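Local coordinates for diaminopimelate decarboxylase (Helicobacter pylori, PDB 2QGH), which catalyses the pyridoxal-5'-phosphate-dependent decarboxylation of meso-diaminopimelate to L-lysine, the last step of bacterial lysine synthesis, at residues E25-F28 against Q29-T33; A410-D413 against L414-L417. One frame throughout, in Å; residues are numbered along the deposited sequence.

Contact 1 of 2, residues E25-F28 against Q29-T33; sequences EELF and QTHKT
L27 and H31 meet one turn apart at the end of helix 24-30, and the bonds between them and their neighbours record how that helix stops. Among the backbone hydrogen bonds, two reach back three residues: Q29 N donates to E26 O at 3.2 Å and T30 N to L27 O at 3.1 Å. In both the donor stands well above the carbonyl plane, by 67° and 58°. The bonds that reach back four residues are weak, from Q29 N to E25 O, from T30 N to E26 O and from H31 N to L27 O. The last turn is therefore tightened, each carbonyl of E26 and L27 being shared by successive amides.

One polar side chain joins this network. T30 turns OG1 back over the preceding turn (chi1 56°), where it makes a weak hydrogen bond of 3.4 Å to E26 O, so E26 O faces three donors, of which only Q29 N makes a bond that is not weak.

Side-chain packing across the contact is slight. L27 CD1 comes to the edge of the imidazole, near the ring plane, in a van der Waals contact 3.9 Å from H31 ND1. Farther round, T33 CG2 approaches the F28 ring obliquely, 4.5 Å from F28 CE2. Outside the segments, L27 and H31 both rest on L395, F28 makes a cation-pi contact with K369, and T33 OG1 is hydrogen-bonded to D310 and Q294.

H31 is the first residue to depart from helical backbone angles. The arrangement is typical of a helix C-terminus, here of a short N-terminal helix that leads into strand 35-39 of the mixed beta sheet.

Contact 2 of 2, residues A410-D413 against L414-L417; sequences ALED and LWRL
R416 bends back over E412 and alongside D413, and its side chain can be followed outward from the backbone. R416 CB lies 3.7 Å from E412 O. Bends at chi2 (82°) and chi3 (71°) then fold the chain back, bringing R416 NE to 3.8 Å from D413 OD1. Beyond it, R416 NH1 lies 4.1 Å from E412 CB, the methylene that sits over one guanidinium face. At the tip, R416 NH2 donates to D413 OD1 at 3.0 Å, a salt bridge that meets the oxygen nearly along its C-O axis although the carboxylate and guanidinium planes are 59° apart. The other carboxylate oxygen, D413 OD2, accepts the amide of A410, so both oxygens of D413 are engaged and its rotation is probably restrained.

Elsewhere in the turn, the indole of W415 lies across the backbone of L411 and E412. Both L411 O and E412 CA sit over the same ring face, and E412 CA makes a CH-pi contact 4.1 Å from the centroid of the six-membered ring of W415. L411 O also accepts a hydrogen bond from L414 N, while the leucine side chains of L411 and L414 run side by side.

This helix-like turn follows strand 402-406 near the C-terminus. L411 and L414 pack on P390, in the loop preceding strand 393-397. From helix 89-97 of the second subunit, Q93 touches L411 and W415 and R94 touches L414, placing the turn at the dimer interface.

Overall arrangement
The two contacts lie near opposite ends of the chain, their centres 24 Å apart and their nearest atoms about 10 Å apart, without touching. Both are partly buried and peripheral, 29 and 27 Å from the chain centre. Contact 1 closes a regular helix and packs on strands 35-39 and 393-397 of its own subunit's mixed sheet; no other chain of the assembly touches it. Contact 2 follows strand 402-406, which pairs with 393-397, and its apolar side meets the second subunit. Their chemistry differs accordingly: backbone bonding dominates the helix end, whereas a salt bridge and an indole-backbone contact shape the C-terminal turn.

Contact 1 of 2, residues E25-F28 against Q29-T33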
loop_
_atom_site.group_PDB
_atom_site.type_symbol
_atom_site.label_atom_id
_atom_site.label_comp_id
_atom_site.label_asym_id
_atom_site.label_seq_id
_atom_site.Cartn_x
_atom_site.Cartn_y
_atom_site.Cartn_z
ATOM N N GLU A 25 -5.610 -20.053 23.126
ATOM C CA GLU A 25 -5.160 -21.404 22.811
ATOM C C GLU A 25 -6.018 -22.136 21.791
ATOM O O GLU A 25 -5.488 -22.726 20.846
ATOM C CB GLU A 25 -5.033 -22.235 24.084
ATOM C CG GLU A 25 -3.916 -21.746 24.988
ATOM C CD GLU A 25 -2.659 -21.395 24.207
ATOM O OE1 GLU A 25 -2.058 -22.308 23.597
ATOM O OE2 GLU A 25 -2.277 -20.198 24.197
ATOM N N GLU A 26 -7.335 -22.109 21.968
ATOM C CA GLU A 26 -8.202 -22.782 21.010
ATOM C C GLU A 26 -8.005 -22.110 19.660
ATOM O O GLU A 26 -7.958 -22.769 18.618
ATOM C CB GLU A 26 -9.676 -22.675 21.414
ATOM C CG GLU A 26 -10.604 -23.429 20.461
ATOM C CD GLU A 26 -12.076 -23.251 20.777
ATOM O OE1 GLU A 26 -12.446 -23.376 21.967
ATOM O OE2 GLU A 26 -12.863 -23.002 19.834
ATOM N N LEU A 27 -7.874 -20.789 19.703
ATOM C CA LEU A 27 -7.702 -19.981 18.509
ATOM C C LEU A 27 -6.460 -20.377 17.710
ATOM O O LEU A 27 -6.556 -20.724 16.533
ATOM C CB LEU A 27 -7.632 -18.502 18.905
ATOM C CG LEU A 27 -7.894 -17.467 17.807
ATOM C CD1 LEU A 27 -9.205 -17.779 17.102
ATOM C CD2 LEU A 27 -7.946 -16.076 18.419
ATOM N N PHE A 28 -5.301 -20.338 18.357
ATOM C CA PHE A 28 -4.047 -20.683 17.696
ATOM C C PHE A 28 -3.980 -22.136 17.231
ATOM O O PHE A 28 -3.092 -22.518 16.459
ATOM C CB PHE A 28 -2.883 -20.375 18.633
ATOM C CG PHE A 28 -2.662 -18.906 18.852
ATOM C CD1 PHE A 28 -2.076 -18.444 20.023
ATOM C CD2 PHE A 28 -3.039 -17.981 17.882
ATOM C CE1 PHE A 28 -1.868 -17.082 20.229
ATOM C CE2 PHE A 28 -2.836 -16.621 18.075
ATOM C CZ PHE A 28 -2.248 -16.168 19.253
ATOM N N GLN A 29 -4.925 -22.945 17.693
ATOM C CA GLN A 29 -4.948 -24.345 17.315
ATOM C C GLN A 29 -5.660 -24.556 15.984
ATOM O O GLN A 29 -5.295 -25.447 15.216
ATOM C CB GLN A 29 -5.636 -25.180 18.405
ATOM C CG GLN A 29 -5.646 -26.677 18.121
ATOM C CD GLN A 29 -4.255 -27.277 18.129
ATOM O OE1 GLN A 29 -3.646 -27.446 19.184
ATOM N NE2 GLN A 29 -3.740 -27.590 16.947
ATOM N N THR A 30 -6.675 -23.736 15.714
ATOM C CA THR A 30 -7.450 -23.862 14.482
ATOM C C THR A 30 -7.182 -22.783 13.440
ATOM O O THR A 30 -7.747 -22.830 12.352
ATOM C CB THR A 30 -8.984 -23.902 14.773
ATOM O OG1 THR A 30 -9.377 -22.735 15.509
ATOM C CG2 THR A 30 -9.339 -25.145 15.584
ATOM N N HIS A 31 -6.323 -21.820 13.765
ATOM C CA HIS A 31 -5.991 -20.746 12.829
ATOM C C HIS A 31 -4.512 -20.374 12.863
ATOM O O HIS A 31 -3.917 -20.195 13.924
ATOM C CB HIS A 31 -6.853 -19.512 13.109
ATOM C CG HIS A 31 -8.300 -19.701 12.769
ATOM N ND1 HIS A 31 -9.307 -19.601 13.707
ATOM C CD2 HIS A 31 -8.907 -20.005 11.597
ATOM C CE1 HIS A 31 -10.472 -19.835 13.127
ATOM N NE2 HIS A 31 -10.257 -20.084 11.848
ATOM N N LYS A 32 -3.922 -20.267 11.680
ATOM C CA LYS A 32 -2.512 -19.933 11.541
ATOM C C LYS A 32 -2.328 -18.429 11.404
ATOM O O LYS A 32 -3.199 -17.750 10.867
ATOM C CB LYS A 32 -1.951 -20.651 10.305
ATOM C CG LYS A 32 -0.718 -20.004 9.665
ATOM C CD LYS A 32 0.511 -20.086 10.556
ATOM C CE LYS A 32 1.742 -19.520 9.862
ATOM N NZ LYS A 32 2.033 -20.249 8.594
ATOM N N THR A 33 -1.199 -17.918 11.895
ATOM C CA THR A 33 -0.885 -16.490 11.814
ATOM C C THR A 33 -0.272 -16.133 10.446
ATOM O O THR A 33 0.190 -17.011 9.717
ATOM C CB THR A 33 0.128 -16.068 12.911
ATOM O OG1 THR A 33 1.322 -16.849 12.786
ATOM C CG2 THR A 33 -0.463 -16.255 14.296
#

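Contact 2 of 2, residues A410-D413 against L414-L417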
loop_
_atom_site.group_PDB
_atom_site.type_symbol
_atom_site.label_atom_id
_atom_site.label_comp_id
_atom_site.label_asym_id
_atom_site.label_seq_id
_atom_site.Cartn_x
_atom_site.Cartn_y
_atom_site.Cartn_z
ATOM N N ALA A 410 -5.628 -17.667 -1.115
ATOM C CA ALA A 410 -4.772 -18.780 -1.515
ATOM C C ALA A 410 -3.661 -18.203 -2.392
ATOM O O ALA A 410 -3.827 -17.145 -3.002
ATOM C CB ALA A 410 -5.572 -19.820 -2.296
ATOM N N LEU A 411 -2.527 -18.895 -2.441
ATOM C CA LEU A 411 -1.391 -18.458 -3.241
ATOM C C LEU A 411 -1.821 -18.240 -4.686
ATOM O O LEU A 411 -1.375 -17.299 -5.344
ATOM C CB LEU A 411 -0.283 -19.511 -3.177
ATOM C CG LEU A 411 1.093 -19.090 -2.662
ATOM C CD1 LEU A 411 0.972 -18.117 -1.511
ATOM C CD2 LEU A 411 1.844 -20.331 -2.227
ATOM N N GLU A 412 -2.710 -19.100 -5.173
ATOM C CA GLU A 412 -3.177 -18.995 -6.547
ATOM C C GLU A 412 -4.033 -17.761 -6.830
ATOM O O GLU A 412 -4.162 -17.351 -7.982
ATOM C CB GLU A 412 -3.945 -20.254 -6.940
ATOM C CG GLU A 412 -3.203 -21.547 -6.639
ATOM C CD GLU A 412 -3.498 -22.065 -5.239
ATOM O OE1 GLU A 412 -4.684 -22.356 -4.956
ATOM O OE2 GLU A 412 -2.556 -22.179 -4.421
ATOM N N ASP A 413 -4.627 -17.173 -5.797
ATOM C CA ASP A 413 -5.447 -15.985 -6.004
ATOM C C ASP A 413 -4.571 -14.793 -6.382
ATOM O O ASP A 413 -5.050 -13.815 -6.943
ATOM C CB ASP A 413 -6.270 -15.645 -4.748
ATOM C CG ASP A 413 -7.277 -16.727 -4.391
ATOM O OD1 ASP A 413 -7.815 -17.376 -5.313
ATOM O OD2 ASP A 413 -7.544 -16.928 -3.190
ATOM N N LEU A 414 -3.281 -14.879 -6.083
ATOM C CA LEU A 414 -2.361 -13.791 -6.405
ATOM C C LEU A 414 -2.227 -13.554 -7.903
ATOM O O LEU A 414 -2.140 -12.417 -8.349
ATOM C CB LEU A 414 -0.963 -14.079 -5.850
ATOM C CG LEU A 414 -0.733 -14.129 -4.336
ATOM C CD1 LEU A 414 0.583 -14.868 -4.045
ATOM C CD2 LEU A 414 -0.714 -12.716 -3.759
ATOM N N TRP A 415 -2.216 -14.632 -8.678
ATOM C CA TRP A 415 -2.019 -14.523 -10.122
ATOM C C TRP A 415 -3.155 -15.060 -10.978
ATOM O O TRP A 415 -2.982 -15.275 -12.179
ATOM C CB TRP A 415 -0.714 -15.234 -10.492
ATOM C CG TRP A 415 -0.692 -16.687 -10.098
ATOM C CD1 TRP A 415 -1.366 -17.707 -10.705
ATOM C CD2 TRP A 415 0.030 -17.280 -9.010
ATOM N NE1 TRP A 415 -1.111 -18.889 -10.067
ATOM C CE2 TRP A 415 -0.256 -18.659 -9.023
ATOM C CE3 TRP A 415 0.893 -16.777 -8.026
ATOM C CZ2 TRP A 415 0.289 -19.551 -8.091
ATOM C CZ3 TRP A 415 1.438 -17.667 -7.095
ATOM C CH2 TRP A 415 1.131 -19.037 -7.138
ATOM N N ARG A 416 -4.310 -15.268 -10.361
ATOM C CA ARG A 416 -5.487 -15.789 -11.045
ATOM C C ARG A 416 -5.826 -15.031 -12.331
ATOM O O ARG A 416 -6.105 -15.639 -13.359
ATOM C CB ARG A 416 -6.693 -15.738 -10.095
ATOM C CG ARG A 416 -7.956 -16.389 -10.636
ATOM C CD ARG A 416 -7.905 -17.894 -10.432
ATOM N NE ARG A 416 -8.044 -18.239 -9.018
ATOM C CZ ARG A 416 -7.777 -19.435 -8.504
ATOM N NH1 ARG A 416 -7.344 -20.420 -9.286
ATOM N NH2 ARG A 416 -7.949 -19.648 -7.206
ATOM N N LEU A 417 -5.797 -13.704 -12.266
ATOM C CA LEU A 417 -6.133 -12.864 -13.417
ATOM C C LEU A 417 -4.977 -12.602 -14.375
ATOM O O LEU A 417 -5.070 -11.743 -15.255
ATOM C CB LEU A 417 -6.707 -11.530 -12.933
ATOM C CG LEU A 417 -8.001 -11.599 -12.109
ATOM C CD1 LEU A 417 -8.366 -10.220 -11.573
ATOM C CD2 LEU A 417 -9.121 -12.153 -12.972
#